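Local coordinates for protein 2,5-dihydroxypyridine 5,6-dioxygenase (PDB 7CUP) that catalyses the iron-dependent oxidative ring opening of 2,5-dihydroxypyridine between carbons 5 and 6, giving N-formylmaleamate in the aerobic breakdown of nicotinate, at residues Ala144-His156 / Asp164-Thr176. Numbering follows the deposited sequence.
Sequences AAETLLKQARSLH and DFHAPLGQYPAVT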
ATOM      1  N   ALA A 144     -40.248   3.826  23.138  1.00 35.50           N
ATOM      2  CA  ALA A 144     -41.003   4.022  24.403  1.00 37.51           C
ATOM      3  C   ALA A 144     -40.735   5.436  24.949  1.00 39.56           C
ATOM      4  O   ALA A 144     -41.697   6.147  25.346  1.00 38.61           O
ATOM      5  CB  ALA A 144     -40.651   2.953  25.400  1.00 35.33           C
ATOM      6  N   ALA A 145     -39.486   5.895  24.933  1.00 36.21           N
ATOM      7  CA  ALA A 145     -39.142   7.270  25.370  1.00 36.99           C
ATOM      8  C   ALA A 145     -39.783   8.265  24.412  1.00 37.24           C
ATOM      9  O   ALA A 145     -40.271   9.316  24.878  1.00 40.83           O
ATOM     10  CB  ALA A 145     -37.648   7.481  25.435  1.00 35.78           C
ATOM     11  N   GLU A 146     -39.764   7.948  23.123  1.00 35.85           N
ATOM     12  CA  GLU A 146     -40.274   8.849  22.066  1.00 35.21           C
ATOM     13  C   GLU A 146     -41.769   9.106  22.291  1.00 35.33           C
ATOM     14  O   GLU A 146     -42.179  10.255  22.070  1.00 33.84           O
ATOM     15  CB  GLU A 146     -40.025   8.276  20.672  1.00 36.43           C
ATOM     16  CG  GLU A 146     -40.498   9.194  19.537  1.00 36.89           C
ATOM     17  CD  GLU A 146     -40.543   8.538  18.162  1.00 38.70           C
ATOM     18  OE1 GLU A 146     -40.617   7.295  18.116  1.00 43.50           O
ATOM     19  OE2 GLU A 146     -40.493   9.264  17.141  1.00 39.59           O
ATOM     20  N   THR A 147     -42.553   8.101  22.688  1.00 38.38           N
ATOM     21  CA  THR A 147     -44.040   8.226  22.817  1.00 44.62           C
ATOM     22  C   THR A 147     -44.355   9.289  23.895  1.00 44.34           C
ATOM     23  O   THR A 147     -45.267  10.116  23.654  1.00 44.79           O
ATOM     24  CB  THR A 147     -44.738   6.868  23.023  1.00 45.72           C
ATOM     25  OG1 THR A 147     -44.345   6.306  24.271  1.00 58.29           O
ATOM     26  CG2 THR A 147     -44.465   5.847  21.939  1.00 42.61           C
ATOM     27  N   LEU A 148     -43.591   9.321  24.996  1.00 40.18           N
ATOM     28  CA  LEU A 148     -43.645  10.385  26.037  1.00 42.84           C
ATOM     29  C   LEU A 148     -43.198  11.721  25.450  1.00 44.87           C
ATOM     30  O   LEU A 148     -43.935  12.704  25.569  1.00 45.98           O
ATOM     31  CB  LEU A 148     -42.750  10.008  27.223  1.00 45.97           C
ATOM     32  CG  LEU A 148     -43.439   9.293  28.379  1.00 47.85           C
ATOM     33  CD1 LEU A 148     -42.435   8.907  29.448  1.00 46.95           C
ATOM     34  CD2 LEU A 148     -44.529  10.166  28.995  1.00 53.02           C
ATOM     35  N   LEU A 149     -42.010  11.770  24.858  1.00 47.31           N
ATOM     36  CA  LEU A 149     -41.441  13.039  24.366  1.00 44.03           C
ATOM     37  C   LEU A 149     -42.423  13.724  23.401  1.00 44.26           C
ATOM     38  O   LEU A 149     -42.512  14.945  23.470  1.00 44.01           O
ATOM     39  CB  LEU A 149     -40.091  12.781  23.689  1.00 41.97           C
ATOM     40  CG  LEU A 149     -39.459  14.028  23.073  1.00 42.39           C
ATOM     41  CD1 LEU A 149     -39.378  15.160  24.092  1.00 38.34           C
ATOM     42  CD2 LEU A 149     -38.080  13.716  22.499  1.00 45.89           C
ATOM     43  N   LYS A 150     -43.097  12.988  22.512  1.00 48.72           N
ATOM     44  CA  LYS A 150     -43.852  13.580  21.363  1.00 55.63           C
ATOM     45  C   LYS A 150     -45.010  14.442  21.878  1.00 57.88           C
ATOM     46  O   LYS A 150     -45.237  15.535  21.299  1.00 61.91           O
ATOM     47  CB  LYS A 150     -44.370  12.503  20.407  1.00 55.36           C
ATOM     48  CG  LYS A 150     -43.352  12.063  19.367  1.00 55.94           C
ATOM     49  CD  LYS A 150     -43.746  10.800  18.641  1.00 62.42           C
ATOM     50  CE  LYS A 150     -44.493  11.092  17.361  1.00 64.69           C
ATOM     51  NZ  LYS A 150     -45.163   9.880  16.844  1.00 66.97           N
ATOM     52  N   GLN A 151     -45.684  13.991  22.937  1.00 60.50           N
ATOM     53  CA  GLN A 151     -46.859  14.691  23.526  1.00 65.62           C
ATOM     54  C   GLN A 151     -46.434  15.765  24.563  1.00 61.61           C
ATOM     55  O   GLN A 151     -47.255  16.674  24.803  1.00 61.31           O
ATOM     56  CB  GLN A 151     -47.881  13.664  24.031  1.00 65.69           C
ATOM     57  CG  GLN A 151     -47.355  12.613  25.001  1.00 71.19           C
ATOM     58  CD  GLN A 151     -47.120  13.147  26.394  1.00 79.02           C
ATOM     59  OE1 GLN A 151     -46.769  14.313  26.588  1.00 77.15           O
ATOM     60  NE2 GLN A 151     -47.308  12.285  27.382  1.00 80.95           N
ATOM     61  N   ALA A 152     -45.219  15.723  25.138  1.00 50.33           N
ATOM     62  CA  ALA A 152     -44.756  16.689  26.173  1.00 48.70           C
ATOM     63  C   ALA A 152     -44.947  18.106  25.638  1.00 47.72           C
ATOM     64  O   ALA A 152     -44.826  18.289  24.420  1.00 49.73           O
ATOM     65  CB  ALA A 152     -43.309  16.464  26.563  1.00 45.99           C
ATOM     66  N   ARG A 153     -45.239  19.065  26.516  1.00 49.44           N
ATOM     67  CA  ARG A 153     -45.544  20.472  26.131  1.00 52.73           C
ATOM     68  C   ARG A 153     -44.365  21.377  26.501  1.00 48.62           C
ATOM     69  O   ARG A 153     -44.217  22.455  25.864  1.00 44.60           O
ATOM     70  CB  ARG A 153     -46.858  20.917  26.786  1.00 57.69           C
ATOM     71  CG  ARG A 153     -48.105  20.426  26.065  1.00 64.76           C
ATOM     72  CD  ARG A 153     -48.265  21.082  24.698  1.00 74.80           C
ATOM     73  NE  ARG A 153     -49.244  22.175  24.638  1.00 84.94           N
ATOM     74  CZ  ARG A 153     -48.997  23.484  24.808  1.00 84.84           C
ATOM     75  NH1 ARG A 153     -47.780  23.924  25.093  1.00 82.03           N
ATOM     76  NH2 ARG A 153     -49.989  24.356  24.701  1.00 81.88           N
ATOM     77  N   SER A 154     -43.579  20.954  27.498  1.00 45.69           N
ATOM     78  CA  SER A 154     -42.316  21.593  27.947  1.00 42.24           C
ATOM     79  C   SER A 154     -41.299  20.513  28.356  1.00 45.73           C
ATOM     80  O   SER A 154     -41.719  19.423  28.843  1.00 41.31           O
ATOM     81  CB  SER A 154     -42.568  22.527  29.092  1.00 39.96           C
ATOM     82  OG  SER A 154     -42.729  21.792  30.300  1.00 39.37           O
ATOM     83  N   LEU A 155     -40.005  20.821  28.208  1.00 41.81           N
ATOM     84  CA  LEU A 155     -38.911  20.049  28.853  1.00 43.33           C
ATOM     85  C   LEU A 155     -38.246  20.944  29.903  1.00 39.28           C
ATOM     86  O   LEU A 155     -38.059  22.148  29.617  1.00 42.10           O
ATOM     87  CB  LEU A 155     -37.923  19.562  27.782  1.00 41.66           C
ATOM     88  CG  LEU A 155     -36.691  18.811  28.297  1.00 43.49           C
ATOM     89  CD1 LEU A 155     -36.168  17.845  27.245  1.00 46.46           C
ATOM     90  CD2 LEU A 155     -35.593  19.777  28.714  1.00 45.19           C
ATOM     91  N   HIS A 156     -37.896  20.387  31.070  1.00 38.57           N
ATOM     92  CA  HIS A 156     -37.216  21.162  32.145  1.00 39.80           C
ATOM     93  C   HIS A 156     -35.997  20.412  32.694  1.00 35.12           C
ATOM     94  O   HIS A 156     -36.105  19.199  33.024  1.00 36.67           O
ATOM     95  CB  HIS A 156     -38.198  21.586  33.269  1.00 44.31           C
ATOM     96  CG  HIS A 156     -37.735  22.817  33.989  1.00 49.49           C
ATOM     97  ND1 HIS A 156     -38.201  24.092  33.667  1.00 52.42           N
ATOM     98  CD2 HIS A 156     -36.788  22.991  34.943  1.00 49.21           C
ATOM     99  CE1 HIS A 156     -37.585  24.992  34.416  1.00 50.80           C
ATOM    100  NE2 HIS A 156     -36.710  24.340  35.213  1.00 52.12           N
ATOM    101  N   ASP A 164     -31.006  25.102  35.766  1.00 40.10           N
ATOM    102  CA  ASP A 164     -32.460  25.386  35.911  1.00 42.02           C
ATOM    103  C   ASP A 164     -32.936  25.965  34.576  1.00 36.43           C
ATOM    104  O   ASP A 164     -32.789  27.161  34.341  1.00 36.07           O
ATOM    105  CB  ASP A 164     -32.717  26.287  37.122  1.00 47.31           C
ATOM    106  CG  ASP A 164     -34.189  26.388  37.492  1.00 55.08           C
ATOM    107  OD1 ASP A 164     -34.596  27.479  37.917  1.00 63.97           O
ATOM    108  OD2 ASP A 164     -34.914  25.378  37.356  1.00 55.49           O
ATOM    109  N   PHE A 165     -33.402  25.095  33.687  1.00 39.58           N
ATOM    110  CA  PHE A 165     -33.547  25.361  32.235  1.00 36.26           C
ATOM    111  C   PHE A 165     -34.960  24.941  31.807  1.00 35.61           C
ATOM    112  O   PHE A 165     -35.409  23.825  32.165  1.00 30.28           O
ATOM    113  CB  PHE A 165     -32.452  24.603  31.468  1.00 35.74           C
ATOM    114  CG  PHE A 165     -32.545  24.727  29.972  1.00 31.88           C
ATOM    115  CD1 PHE A 165     -32.188  25.909  29.340  1.00 31.84           C
ATOM    116  CD2 PHE A 165     -33.057  23.691  29.208  1.00 31.46           C
ATOM    117  CE1 PHE A 165     -32.305  26.036  27.965  1.00 31.95           C
ATOM    118  CE2 PHE A 165     -33.173  23.820  27.835  1.00 31.88           C
ATOM    119  CZ  PHE A 165     -32.808  24.995  27.218  1.00 31.16           C
ATOM    120  N   HIS A 166     -35.643  25.801  31.058  1.00 38.62           N
ATOM    121  CA  HIS A 166     -37.030  25.533  30.605  1.00 43.47           C
ATOM    122  C   HIS A 166     -37.102  25.703  29.097  1.00 37.49           C
ATOM    123  O   HIS A 166     -36.658  26.748  28.585  1.00 40.29           O
ATOM    124  CB  HIS A 166     -38.056  26.424  31.334  1.00 49.68           C
ATOM    125  CG  HIS A 166     -39.459  25.909  31.221  1.00 54.63           C
ATOM    126  ND1 HIS A 166     -39.904  24.783  31.906  1.00 61.20           N
ATOM    127  CD2 HIS A 166     -40.513  26.338  30.487  1.00 59.73           C
ATOM    128  CE1 HIS A 166     -41.169  24.555  31.609  1.00 61.47           C
ATOM    129  NE2 HIS A 166     -41.566  25.495  30.735  1.00 59.03           N
ATOM    130  N   ALA A 167     -37.683  24.709  28.432  1.00 42.24           N
ATOM    131  CA  ALA A 167     -37.857  24.670  26.963  1.00 45.39           C
ATOM    132  C   ALA A 167     -39.310  24.358  26.619  1.00 43.88           C
ATOM    133  O   ALA A 167     -39.723  23.203  26.624  1.00 43.61           O
ATOM    134  CB  ALA A 167     -36.929  23.632  26.372  1.00 49.34           C
ATOM    135  N   PRO A 168     -40.124  25.369  26.256  1.00 46.01           N
ATOM    136  CA  PRO A 168     -41.430  25.091  25.658  1.00 47.44           C
ATOM    137  C   PRO A 168     -41.265  24.249  24.373  1.00 42.07           C
ATOM    138  O   PRO A 168     -40.430  24.557  23.526  1.00 43.46           O
ATOM    139  CB  PRO A 168     -42.012  26.492  25.395  1.00 45.72           C
ATOM    140  CG  PRO A 168     -41.208  27.415  26.297  1.00 46.09           C
ATOM    141  CD  PRO A 168     -39.821  26.806  26.329  1.00 45.47           C
ATOM    142  N   LEU A 169     -42.063  23.195  24.246  1.00 42.78           N
ATOM    143  CA  LEU A 169     -42.073  22.302  23.056  1.00 45.76           C
ATOM    144  C   LEU A 169     -43.407  22.416  22.307  1.00 48.07           C
ATOM    145  O   LEU A 169     -44.344  23.016  22.875  1.00 49.66           O
ATOM    146  CB  LEU A 169     -41.835  20.875  23.547  1.00 40.83           C
ATOM    147  CG  LEU A 169     -40.522  20.672  24.295  1.00 37.76           C
ATOM    148  CD1 LEU A 169     -40.442  19.273  24.874  1.00 38.44           C
ATOM    149  CD2 LEU A 169     -39.336  20.964  23.401  1.00 36.40           C
ATOM    150  N   GLY A 170     -43.469  21.834  21.099  1.00 44.45           N
ATOM    151  CA  GLY A 170     -44.673  21.696  20.257  1.00 41.05           C
ATOM    152  C   GLY A 170     -44.401  22.092  18.820  1.00 39.39           C
ATOM    153  O   GLY A 170     -44.996  21.529  17.915  1.00 46.04           O
ATOM    154  N   GLN A 171     -43.511  23.039  18.590  1.00 36.47           N
ATOM    155  CA  GLN A 171     -43.214  23.508  17.225  1.00 39.53           C
ATOM    156  C   GLN A 171     -42.499  22.402  16.430  1.00 39.23           C
ATOM    157  O   GLN A 171     -42.612  22.416  15.168  1.00 39.54           O
ATOM    158  CB  GLN A 171     -42.422  24.810  17.309  1.00 43.59           C
ATOM    159  CG  GLN A 171     -42.386  25.590  16.004  1.00 46.88           C
ATOM    160  CD  GLN A 171     -41.876  26.997  16.205  1.00 49.91           C
ATOM    161  OE1 GLN A 171     -41.559  27.409  17.326  1.00 46.13           O
ATOM    162  NE2 GLN A 171     -41.801  27.742  15.112  1.00 49.10           N
ATOM    163  N   TYR A 172     -41.787  21.474  17.079  1.00 37.41           N
ATOM    164  CA  TYR A 172     -40.771  20.659  16.357  1.00 36.32           C
ATOM    165  C   TYR A 172     -40.903  19.180  16.678  1.00 34.34           C
ATOM    166  O   TYR A 172     -41.292  18.796  17.777  1.00 37.25           O
ATOM    167  CB  TYR A 172     -39.364  21.163  16.665  1.00 36.67           C
ATOM    168  CG  TYR A 172     -39.044  22.512  16.083  1.00 33.28           C
ATOM    169  CD1 TYR A 172     -38.933  22.695  14.723  1.00 37.79           C
ATOM    170  CD2 TYR A 172     -38.854  23.613  16.901  1.00 35.91           C
ATOM    171  CE1 TYR A 172     -38.644  23.938  14.180  1.00 36.51           C
ATOM    172  CE2 TYR A 172     -38.586  24.865  16.383  1.00 32.70           C
ATOM    173  CZ  TYR A 172     -38.454  25.022  15.019  1.00 34.02           C
ATOM    174  OH  TYR A 172     -38.124  26.238  14.496  1.00 39.12           O
ATOM    175  N   PRO A 173     -40.532  18.284  15.742  1.00 30.84           N
ATOM    176  CA  PRO A 173     -40.704  16.853  15.978  1.00 32.00           C
ATOM    177  C   PRO A 173     -39.692  16.295  16.999  1.00 31.95           C
ATOM    178  O   PRO A 173     -38.740  16.959  17.303  1.00 32.54           O
ATOM    179  CB  PRO A 173     -40.527  16.235  14.582  1.00 30.66           C
ATOM    180  CG  PRO A 173     -39.713  17.233  13.806  1.00 32.40           C
ATOM    181  CD  PRO A 173     -39.908  18.587  14.459  1.00 31.62           C
ATOM    182  N   ALA A 174     -39.952  15.092  17.508  1.00 31.44           N
ATOM    183  CA  ALA A 174     -39.022  14.212  18.245  1.00 34.12           C
ATOM    184  C   ALA A 174     -38.193  13.430  17.212  1.00 38.75           C
ATOM    185  O   ALA A 174     -38.773  12.963  16.238  1.00 37.13           O
ATOM    186  CB  ALA A 174     -39.821  13.276  19.110  1.00 33.35           C
ATOM    187  N   VAL A 175     -36.876  13.332  17.386  1.00 38.55           N
ATOM    188  CA  VAL A 175     -36.006  12.487  16.523  1.00 33.81           C
ATOM    189  C   VAL A 175     -35.348  11.446  17.417  1.00 32.43           C
ATOM    190  O   VAL A 175     -34.917  11.803  18.522  1.00 30.01           O
ATOM    191  CB  VAL A 175     -34.992  13.336  15.744  1.00 35.04           C
ATOM    192  CG1 VAL A 175     -33.986  12.478  14.989  1.00 36.63           C
ATOM    193  CG2 VAL A 175     -35.706  14.269  14.783  1.00 35.04           C
ATOM    194  N   THR A 176     -35.336  10.198  16.960  1.00 30.71           N
ATOM    195  CA  THR A 176     -34.653   9.062  17.627  1.00 28.82           C
ATOM    196  C   THR A 176     -33.427   8.607  16.821  1.00 27.02           C
ATOM    197  O   THR A 176     -33.436   8.725  15.582  1.00 25.20           O
ATOM    198  CB  THR A 176     -35.624   7.899  17.829  1.00 29.58           C
ATOM    199  OG1 THR A 176     -35.969   7.361  16.551  1.00 29.14           O
ATOM    200  CG2 THR A 176     -36.864   8.344  18.571  1.00 30.98           C
TER
HETATM  201  O   HOH W   1     -38.778   6.774  15.603  1.00 54.85           O
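Leu155 and Ala167 form the hydrogen-bonded pair of an antiparallel β-hairpin, with Leu155 N to Ala167 O at 2.9 Å and Ala167 N to Leu155 O at 2.8 Å. Leu169 N reaches Arg153 O at 2.8 Å, carrying the ladder past the strand end.

On the face bearing Ser154, His156 and His166 hold CG roughly opposite the backbone N (chi1 -154° and -162°), and their imidazoles meet rim to rim, planes 47° apart. His156 ND1 is modelled 2.5 Å from His166 ND1, nearly in line for a hydrogen bond of undecided direction but doubtfully short. His156 NE2 donates almost straight to Asp164 OD2 at 3.0 Å, in the ring plane but above the carboxylate plane. Phe165 O sits over the centre of the His156 ring.

Leu169 CD1 packs 3.9 Å from Leu155 CB, Ala174 CB fits between Leu149 CD2 and Lys150 CG, and Thr176 CG2 rests on Glu146. A water bridges Glu146 OE1 and Thr176 OG1, a hydroxyl also hydrogen-bonded to Arg186.

Helix 136-151 packs over the chain entering strand 175-177, the Leu149 side chain about 9 Å from that of iron ligand His265; strand 154-158 lies between 327-330 and 164-168, outermost in its sheet within this chain.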